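Local coordinates for protein ribosome-binding factor A (Thermus thermophilus, PDB 2DYJ) that binds free 30S ribosomal subunits and assists late steps of their maturation, including efficient processing of 16S rRNA, at residues Val33-Arg37 against Trp90-Pro94. Numbering follows the deposited sequence.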
loop_
_atom_site.group_PDB
_atom_site.type_symbol
_atom_site.label_atom_id
_atom_site.label_comp_id
_atom_site.label_asym_id
_atom_site.label_seq_id
_atom_site.Cartn_x
_atom_site.Cartn_y
_atom_site.Cartn_z
ATOM N N VAL A 33 5.446 4.435 -3.685
ATOM C CA VAL A 33 5.124 3.024 -3.754
ATOM C C VAL A 33 5.810 2.450 -4.988
ATOM O O VAL A 33 5.542 2.869 -6.108
ATOM C CB VAL A 33 3.610 2.830 -3.851
ATOM C CG1 VAL A 33 3.291 1.348 -4.005
ATOM C CG2 VAL A 33 2.944 3.405 -2.598
ATOM N N GLU A 34 6.705 1.495 -4.784
ATOM C CA GLU A 34 7.430 0.924 -5.913
ATOM C C GLU A 34 6.680 -0.222 -6.573
ATOM O O GLU A 34 6.799 -0.438 -7.782
ATOM C CB GLU A 34 8.809 0.419 -5.478
ATOM C CG GLU A 34 9.559 -0.283 -6.618
ATOM C CD GLU A 34 10.406 -1.443 -6.142
ATOM O OE1 GLU A 34 10.834 -2.254 -6.992
ATOM O OE2 GLU A 34 10.644 -1.544 -4.921
ATOM N N ALA A 35 5.911 -0.966 -5.793
ATOM C CA ALA A 35 5.188 -2.091 -6.372
ATOM C C ALA A 35 4.268 -2.711 -5.336
ATOM O O ALA A 35 4.363 -2.395 -4.159
ATOM C CB ALA A 35 6.194 -3.129 -6.860
ATOM N N VAL A 36 3.358 -3.561 -5.794
ATOM C CA VAL A 36 2.457 -4.289 -4.903
ATOM C C VAL A 36 2.331 -5.676 -5.491
ATOM O O VAL A 36 2.513 -5.868 -6.697
ATOM C CB VAL A 36 1.045 -3.641 -4.796
ATOM C CG1 VAL A 36 1.186 -2.180 -4.375
ATOM C CG2 VAL A 36 0.286 -3.757 -6.127
ATOM N N ARG A 37 2.039 -6.648 -4.640
ATOM C CA ARG A 37 1.864 -8.019 -5.089
ATOM C C ARG A 37 0.737 -8.598 -4.247
ATOM O O ARG A 37 0.792 -8.559 -3.019
ATOM C CB ARG A 37 3.154 -8.805 -4.876
ATOM C CG ARG A 37 3.070 -10.264 -5.296
ATOM C CD ARG A 37 4.281 -11.028 -4.774
ATOM N NE ARG A 37 4.368 -10.932 -3.316
ATOM C CZ ARG A 37 5.376 -11.403 -2.590
ATOM N NH1 ARG A 37 6.399 -12.011 -3.185
ATOM N NH2 ARG A 37 5.362 -11.264 -1.267
ATOM N N TRP A 90 11.256 -1.333 -0.223
ATOM C CA TRP A 90 11.355 -1.567 -1.664
ATOM C C TRP A 90 12.353 -2.638 -2.052
ATOM O O TRP A 90 12.202 -3.280 -3.088
ATOM C CB TRP A 90 11.715 -0.282 -2.428
ATOM C CG TRP A 90 13.167 0.135 -2.310
ATOM C CD1 TRP A 90 13.729 0.875 -1.307
ATOM C CD2 TRP A 90 14.237 -0.173 -3.228
ATOM N NE1 TRP A 90 15.076 1.047 -1.541
ATOM C CE2 TRP A 90 15.415 0.415 -2.709
ATOM C CE3 TRP A 90 14.312 -0.887 -4.437
ATOM C CZ2 TRP A 90 16.659 0.313 -3.358
ATOM C CZ3 TRP A 90 15.554 -0.989 -5.085
ATOM C CH2 TRP A 90 16.706 -0.390 -4.540
ATOM N N ARG A 91 13.377 -2.839 -1.239
ATOM C CA ARG A 91 14.367 -3.852 -1.579
ATOM C C ARG A 91 13.760 -5.253 -1.584
ATOM O O ARG A 91 14.258 -6.161 -2.250
ATOM C CB ARG A 91 15.541 -3.785 -0.610
ATOM C CG ARG A 91 15.187 -4.054 0.831
ATOM C CD ARG A 91 16.454 -4.168 1.698
ATOM N NE ARG A 91 16.107 -4.509 3.072
ATOM C CZ ARG A 91 15.674 -3.634 3.973
ATOM N NH1 ARG A 91 15.549 -2.356 3.651
ATOM N NH2 ARG A 91 15.334 -4.047 5.184
ATOM N N ALA A 92 12.654 -5.422 -0.873
ATOM C CA ALA A 92 12.006 -6.714 -0.797
ATOM C C ALA A 92 11.056 -7.079 -1.951
ATOM O O ALA A 92 10.564 -8.201 -1.999
ATOM C CB ALA A 92 11.269 -6.831 0.544
ATOM N N SER A 93 10.800 -6.174 -2.891
ATOM C CA SER A 93 9.870 -6.519 -3.972
ATOM C C SER A 93 10.357 -7.671 -4.866
ATOM O O SER A 93 11.528 -7.724 -5.266
ATOM C CB SER A 93 9.529 -5.286 -4.828
ATOM O OG SER A 93 10.674 -4.727 -5.443
ATOM N N PRO A 94 9.445 -8.609 -5.192
ATOM C CA PRO A 94 9.714 -9.787 -6.028
ATOM C C PRO A 94 10.208 -9.477 -7.444
ATOM O O PRO A 94 11.290 -9.995 -7.810
ATOM C CB PRO A 94 8.375 -10.525 -6.014
ATOM C CG PRO A 94 7.378 -9.410 -5.902
ATOM C CD PRO A 94 8.008 -8.528 -4.856
#
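Glu34 and Ser93 meet where the C-terminal tail folds back across the three-stranded sheet of this KH-domain protein, above its outermost strand 32-38. A classic beta bulge, in which Glu34 and Ala35 both face Tyr48 of the neighbouring strand 44-50, turns two successive side chains toward the tail, while Val33 and Val36 point the other way and pack on helix 5-21.

The polar contacts gather round the Glu34 carboxylate. Extended at chi1 (176°) and bent at chi2, this side chain is long enough to carry an acceptor from strand to tail. There Ser93 OG lies 2.9 Å from Glu34 OE1; the hydroxyl can give its one proton either to that oxygen or to Trp90 O, 3.2 Å from Ser93 OG. Serine is short enough to serve both the 3-10 turn of residues 90-92 and the strand; Ser93 N also bonds to Trp90 O and closes that turn. Glu34 OE2 comes within 3.0 Å of Trp90 O, two acceptors that probably disfavour each other, and lies in plane at the indole edge, the carboxylate turned 69° from the ring. With an alanine here, Ser93 OG would probably lose its acceptor on the strand, and a gap would open beside Trp90 CB.

Nonpolar contacts continue along the strand. Ala35, small enough to let the tail come close, brings CB to 4.5 Å from Ser93 CB. Farther on, the rigid Pro94 ring, which also touches Tyr48, meets exposed Arg37, whose length offers both methylenes and a flat charged end: Pro94 CG sits 3.7 Å from Arg37 CD, and Pro94 CD lies over one guanidinium face.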